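Local atomic coordinates of activator of Hsp90 ATPase homologue 1/2-like C-terminal domain-containing protein (Staphylococcus saprophyticus subsp. saprophyticus, PDB entry 3Q6A), a protein that is of unknown function but belongs to the AHA1 family, whose namesake activates the ATPase of the chaperone Hsp90. Residues Ile77-Glu82 and Thr88-Thr93; Ala19-Glu24 and Gln66-Thr71. One frame throughout, in Å; residues are numbered along the deposited sequence.

In the fold
Contact 1 pairs the two strands of the hairpin 75-84 and 87-94. Contact 2 sets the end of helix 13-21 against strand 67-72. Their centres lie about 10 Å apart. Strands 67-72 and 75-84 are neighbours in the same antiparallel sheet, which joins the contacts directly. Backbone bonds probably link Ile-77 N to Phe-70 O (2.7 Å) and Ile-79 N to Ile-68 O (2.9 Å). Phe-20 also reaches the hairpin from the helix. Phe-20 CE1 lies 3.6 Å from CE2 of Phe-81, and the two ring planes stand at about 80°. Phe-20 CE2 lies 3.8 Å from CD1 of Ile-79. No active site or ligand is established here.

Contact 1. Residues Ile77-Glu82 and Thr88-Thr93; sequences ITIQFE and TVVTTT
Gln-80 and Thr-91 face each other as a hydrogen-bonded pair of this antiparallel hairpin. Gln-80 N binds Thr-91 O at 2.9 Å. Thr-91 N returns a bond to Gln-80 O at 3.0 Å. Thr-78 with Thr-93 and Glu-82 with Val-89 form like pairs, giving six backbone bonds. On the face that carries Thr-78, Gln-80, Thr-91 and Thr-93, one water ties four groups together. It accepts from Gln-80 NE2 at 2.7 Å and donates to Thr-91 O at 2.8 Å. It also bonds OG1 of Thr-78 and OG1 of Thr-93. With chi1 at 58°, Thr-78 OG1 turns toward Thr-93 and this water, 3.4 Å from Thr-93 CB, and the two side chains lie side by side. A second water bonds Thr-91 OG1 at 2.7 Å. The face with Ile-79, Phe-81 and Val-90 is mainly apolar. Ile-79 CG2 lies alongside Val-90 CG1 at 3.9 Å, and Val-90 CG2 approaches the Phe-81 ring obliquely. Leu-116 of helix 102-125 and Val-16 of helix 13-21 rest on Val-90. The hairpin is thus two-sided: one face is largely polar and bridged by water, the other mainly apolar and turned to the helices.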
loop_
_atom_site.group_PDB
_atom_site.type_symbol
_atom_site.label_atom_id
_atom_site.label_comp_id
_atom_site.label_asym_id
_atom_site.label_seq_id
_atom_site.Cartn_x
_atom_site.Cartn_y
_atom_site.Cartn_z
ATOM N N ILE D 77 -6.997 -11.916 -14.195
ATOM C CA ILE D 77 -5.913 -11.176 -13.554
ATOM C C ILE D 77 -4.617 -11.312 -14.361
ATOM O O ILE D 77 -4.305 -12.386 -14.883
ATOM C CB ILE D 77 -5.654 -11.696 -12.137
ATOM C CG1 ILE D 77 -6.833 -11.323 -11.222
ATOM C CG2 ILE D 77 -4.345 -11.133 -11.597
ATOM C CD1 ILE D 77 -6.720 -11.931 -9.833
ATOM N N THR D 78 -3.882 -10.209 -14.463
ATOM C CA THR D 78 -2.604 -10.200 -15.163
ATOM C C THR D 78 -1.642 -9.360 -14.341
ATOM O O THR D 78 -2.031 -8.327 -13.781
ATOM C CB THR D 78 -2.697 -9.557 -16.564
ATOM O OG1 THR D 78 -3.182 -8.219 -16.437
ATOM C CG2 THR D 78 -3.621 -10.350 -17.468
ATOM N N ILE D 79 -0.407 -9.841 -14.237
ATOM C CA ILE D 79 0.649 -9.143 -13.528
ATOM C C ILE D 79 1.707 -8.930 -14.596
ATOM O O ILE D 79 2.286 -9.891 -15.092
ATOM C CB ILE D 79 1.200 -9.982 -12.392
ATOM C CG1 ILE D 79 0.057 -10.335 -11.416
ATOM C CG2 ILE D 79 2.277 -9.196 -11.657
ATOM C CD1 ILE D 79 0.475 -11.209 -10.254
ATOM N N GLN D 80 1.920 -7.672 -14.977
ATOM C CA GLN D 80 2.878 -7.343 -16.039
ATOM C C GLN D 80 4.113 -6.680 -15.472
ATOM O O GLN D 80 4.044 -6.030 -14.434
ATOM C CB GLN D 80 2.234 -6.402 -17.048
ATOM C CG GLN D 80 0.914 -6.894 -17.606
ATOM C CD GLN D 80 0.311 -5.915 -18.583
ATOM O OE1 GLN D 80 0.860 -5.683 -19.661
ATOM N NE2 GLN D 80 -0.815 -5.327 -18.215
ATOM N N PHE D 81 5.240 -6.849 -16.160
ATOM C CA PHE D 81 6.502 -6.265 -15.736
ATOM C C PHE D 81 7.133 -5.510 -16.908
ATOM O O PHE D 81 7.435 -6.109 -17.938
ATOM C CB PHE D 81 7.453 -7.361 -15.248
ATOM C CG PHE D 81 6.831 -8.332 -14.278
ATOM C CD1 PHE D 81 5.894 -9.267 -14.713
ATOM C CD2 PHE D 81 7.166 -8.305 -12.925
ATOM C CE1 PHE D 81 5.297 -10.159 -13.815
ATOM C CE2 PHE D 81 6.579 -9.188 -12.018
ATOM C CZ PHE D 81 5.639 -10.119 -12.465
ATOM N N GLU D 82 7.307 -4.196 -16.746
ATOM C CA GLU D 82 7.904 -3.337 -17.768
ATOM C C GLU D 82 9.178 -2.700 -17.231
ATOM O O GLU D 82 9.312 -2.440 -16.027
ATOM C CB GLU D 82 6.968 -2.201 -18.175
ATOM C CG GLU D 82 5.660 -2.588 -18.817
ATOM C CD GLU D 82 4.840 -1.361 -19.162
ATOM O OE1 GLU D 82 4.603 -0.540 -18.250
ATOM O OE2 GLU D 82 4.435 -1.210 -20.337
ATOM N N THR D 88 11.931 -1.490 -12.490
ATOM C CA THR D 88 10.750 -2.136 -13.041
ATOM C C THR D 88 9.443 -1.478 -12.611
ATOM O O THR D 88 9.339 -0.955 -11.509
ATOM C CB THR D 88 10.678 -3.607 -12.532
ATOM O OG1 THR D 88 11.882 -4.312 -12.882
ATOM C CG2 THR D 88 9.437 -4.334 -13.116
ATOM N N VAL D 89 8.451 -1.497 -13.487
ATOM C CA VAL D 89 7.122 -1.020 -13.118
ATOM C C VAL D 89 6.241 -2.254 -13.205
ATOM O O VAL D 89 6.151 -2.872 -14.263
ATOM C CB VAL D 89 6.573 0.033 -14.079
ATOM C CG1 VAL D 89 5.093 0.282 -13.794
ATOM C CG2 VAL D 89 7.370 1.341 -13.910
ATOM N N VAL D 90 5.611 -2.617 -12.093
ATOM C CA VAL D 90 4.722 -3.772 -12.073
ATOM C C VAL D 90 3.304 -3.239 -12.232
ATOM O O VAL D 90 2.916 -2.265 -11.583
ATOM C CB VAL D 90 4.810 -4.544 -10.738
ATOM C CG1 VAL D 90 3.903 -5.793 -10.796
ATOM C CG2 VAL D 90 6.243 -4.927 -10.443
ATOM N N THR D 91 2.524 -3.860 -13.103
ATOM C CA THR D 91 1.167 -3.419 -13.303
ATOM C C THR D 91 0.235 -4.578 -13.042
ATOM O O THR D 91 0.264 -5.563 -13.776
ATOM C CB THR D 91 0.939 -2.930 -14.738
ATOM O OG1 THR D 91 1.878 -1.892 -15.041
ATOM C CG2 THR D 91 -0.469 -2.378 -14.894
ATOM N N THR D 92 -0.570 -4.476 -11.986
ATOM C CA THR D 92 -1.531 -5.537 -11.691
ATOM C C THR D 92 -2.881 -5.090 -12.245
ATOM O O THR D 92 -3.256 -3.922 -12.147
ATOM C CB THR D 92 -1.664 -5.819 -10.161
ATOM O OG1 THR D 92 -1.967 -4.603 -9.470
ATOM C CG2 THR D 92 -0.383 -6.420 -9.602
ATOM N N THR D 93 -3.600 -6.025 -12.858
ATOM C CA THR D 93 -4.909 -5.732 -13.408
ATOM C C THR D 93 -5.883 -6.844 -13.028
ATOM O O THR D 93 -5.641 -8.021 -13.312
ATOM C CB THR D 93 -4.878 -5.625 -14.946
ATOM O OG1 THR D 93 -4.051 -4.523 -15.340
ATOM C CG2 THR D 93 -6.280 -5.399 -15.479
HETATM O O HOH W 1 -1.652 -5.850 -15.741
HETATM O O HOH W 2 4.093 -2.984 -16.005
#

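Contact 2. Residues Ala19-Glu24 and Gln66-Thr71; sequences AFVDPE and QLIAFT
One methyl carries the whole contact: CD1 of Ile-68 is the atom that meets both Phe-20 and Val-21. Ile-68 CD1 lies 3.9 Å from Phe-20 CB, and the same from Val-21 CG1. The backbones stay well apart, with the CA atoms of Val-21 and Ile-68 8.8 Å from each other. Ile-68 spans that gap with an extended chain. Its CG1 stands opposite the carbonyl carbon, and chi2 of 177° carries CD1 straight on to the helix. The CB of Phe-20 is directed at the strand. The methyl meets the base of this side chain and comes to the ring obliquely. Val-21 offers one branch, CG1, and crosses Ile-68 at a slant.

The arrangement belongs to the helix-grip fold of the Bet v 1-like proteins. In that fold a curved antiparallel sheet wraps a long C-terminal helix, here 102-125, and short helices follow the first strand. Helix 13-21 thus closes over the sheet at strand 67-72. Met-115 and Leu-119 of the long helix pack on Phe-20, and Phe-29 meets its ring edge-to-face. Trp-38 touches both Val-21 and Ile-68, and its backbone bonds that of Val-21.

Asp-22 is the first residue to leave the helix. Asp-22 OD1 accepts a hydrogen bond from Glu-24 N at 2.8 Å, in an Asx turn. The donor comes from the anti side of the carboxylate, 18° out of its plane. Where strand 67-72 starts, Gln-66 and Leu-67 both face Glu-63 in a classic beta bulge. The amide NE2 of Gln-66 is hydrogen-bonded to the carboxylate of that same Glu-63.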
loop_
_atom_site.group_PDB
_atom_site.type_symbol
_atom_site.label_atom_id
_atom_site.label_comp_id
_atom_site.label_asym_id
_atom_site.label_seq_id
_atom_site.Cartn_x
_atom_site.Cartn_y
_atom_site.Cartn_z
ATOM N N ALA D 19 10.417 -13.022 -8.173
ATOM C CA ALA D 19 9.839 -12.881 -6.846
ATOM C C ALA D 19 8.465 -13.544 -6.755
ATOM O O ALA D 19 8.106 -14.078 -5.698
ATOM C CB ALA D 19 9.737 -11.387 -6.468
ATOM N N PHE D 20 7.711 -13.517 -7.848
ATOM C CA PHE D 20 6.377 -14.128 -7.864
ATOM C C PHE D 20 6.409 -15.635 -8.139
ATOM O O PHE D 20 5.872 -16.424 -7.359
ATOM C CB PHE D 20 5.472 -13.488 -8.934
ATOM C CG PHE D 20 4.987 -12.081 -8.609
ATOM C CD1 PHE D 20 5.764 -10.957 -8.916
ATOM C CD2 PHE D 20 3.725 -11.886 -8.042
ATOM C CE1 PHE D 20 5.287 -9.655 -8.662
ATOM C CE2 PHE D 20 3.231 -10.596 -7.784
ATOM C CZ PHE D 20 4.016 -9.475 -8.097
ATOM N N VAL D 21 7.042 -16.032 -9.246
ATOM C CA VAL D 21 7.073 -17.443 -9.639
ATOM C C VAL D 21 7.926 -18.402 -8.810
ATOM O O VAL D 21 7.667 -19.608 -8.804
ATOM C CB VAL D 21 7.488 -17.611 -11.132
ATOM C CG1 VAL D 21 6.603 -16.753 -12.032
ATOM C CG2 VAL D 21 8.958 -17.251 -11.320
ATOM N N ASP D 22 8.939 -17.892 -8.122
ATOM C CA ASP D 22 9.807 -18.750 -7.321
ATOM C C ASP D 22 9.186 -19.091 -5.971
ATOM O O ASP D 22 9.065 -18.232 -5.098
ATOM C CB ASP D 22 11.155 -18.075 -7.100
ATOM C CG ASP D 22 12.180 -19.009 -6.483
ATOM O OD1 ASP D 22 11.831 -19.771 -5.553
ATOM O OD2 ASP D 22 13.345 -18.967 -6.924
ATOM N N PRO D 23 8.805 -20.363 -5.771
ATOM C CA PRO D 23 8.194 -20.813 -4.519
ATOM C C PRO D 23 8.904 -20.332 -3.258
ATOM O O PRO D 23 8.279 -20.168 -2.213
ATOM C CB PRO D 23 8.234 -22.335 -4.648
ATOM C CG PRO D 23 8.063 -22.532 -6.119
ATOM C CD PRO D 23 9.022 -21.506 -6.677
ATOM N N GLU D 24 10.208 -20.099 -3.356
ATOM C CA GLU D 24 10.983 -19.650 -2.200
ATOM C C GLU D 24 10.939 -18.138 -1.989
ATOM O O GLU D 24 11.257 -17.659 -0.904
ATOM C CB GLU D 24 12.453 -20.061 -2.345
ATOM C CG GLU D 24 12.684 -21.466 -2.889
ATOM C CD GLU D 24 14.144 -21.888 -2.810
ATOM O OE1 GLU D 24 15.018 -21.123 -3.276
ATOM O OE2 GLU D 24 14.418 -22.985 -2.280
ATOM N N GLN D 66 7.819 -10.924 -17.986
ATOM C CA GLN D 66 6.946 -9.929 -18.577
ATOM C C GLN D 66 5.452 -10.069 -18.291
ATOM O O GLN D 66 4.717 -9.077 -18.270
ATOM C CB GLN D 66 7.172 -9.904 -20.083
ATOM C CG GLN D 66 6.266 -8.955 -20.831
ATOM C CD GLN D 66 6.735 -8.731 -22.253
ATOM O OE1 GLN D 66 7.787 -8.130 -22.484
ATOM N NE2 GLN D 66 5.961 -9.220 -23.215
ATOM N N LEU D 67 4.987 -11.294 -18.085
ATOM C CA LEU D 67 3.571 -11.460 -17.825
ATOM C C LEU D 67 3.192 -12.773 -17.180
ATOM O O LEU D 67 3.766 -13.826 -17.470
ATOM C CB LEU D 67 2.786 -11.267 -19.126
ATOM C CG LEU D 67 1.279 -11.525 -19.121
ATOM C CD1 LEU D 67 0.644 -10.774 -20.274
ATOM C CD2 LEU D 67 1.002 -13.017 -19.237
ATOM N N ILE D 68 2.214 -12.680 -16.282
ATOM C CA ILE D 68 1.677 -13.830 -15.563
ATOM C C ILE D 68 0.178 -13.608 -15.609
ATOM O O ILE D 68 -0.297 -12.570 -15.166
ATOM C CB ILE D 68 2.098 -13.835 -14.085
ATOM C CG1 ILE D 68 3.619 -13.870 -13.967
ATOM C CG2 ILE D 68 1.463 -15.032 -13.369
ATOM C CD1 ILE D 68 4.117 -13.796 -12.528
ATOM N N ALA D 69 -0.573 -14.560 -16.158
ATOM C CA ALA D 69 -2.013 -14.382 -16.237
ATOM C C ALA D 69 -2.738 -15.563 -15.625
ATOM O O ALA D 69 -2.262 -16.702 -15.674
ATOM C CB ALA D 69 -2.441 -14.189 -17.679
ATOM N N PHE D 70 -3.891 -15.272 -15.034
ATOM C CA PHE D 70 -4.706 -16.292 -14.396
ATOM C C PHE D 70 -6.030 -15.671 -13.978
ATOM O O PHE D 70 -6.291 -14.503 -14.257
ATOM C CB PHE D 70 -3.966 -16.879 -13.190
ATOM C CG PHE D 70 -3.710 -15.889 -12.080
ATOM C CD1 PHE D 70 -4.623 -15.731 -11.036
ATOM C CD2 PHE D 70 -2.558 -15.106 -12.087
ATOM C CE1 PHE D 70 -4.387 -14.805 -10.014
ATOM C CE2 PHE D 70 -2.314 -14.178 -11.079
ATOM C CZ PHE D 70 -3.233 -14.029 -10.037
ATOM N N THR D 71 -6.879 -16.460 -13.324
ATOM C CA THR D 71 -8.178 -15.969 -12.890
ATOM C C THR D 71 -8.461 -16.345 -11.437
ATOM O O THR D 71 -7.932 -17.326 -10.906
ATOM C CB THR D 71 -9.338 -16.556 -13.768
ATOM O OG1 THR D 71 -9.054 -16.347 -15.158
ATOM C CG2 THR D 71 -10.666 -15.859 -13.457
#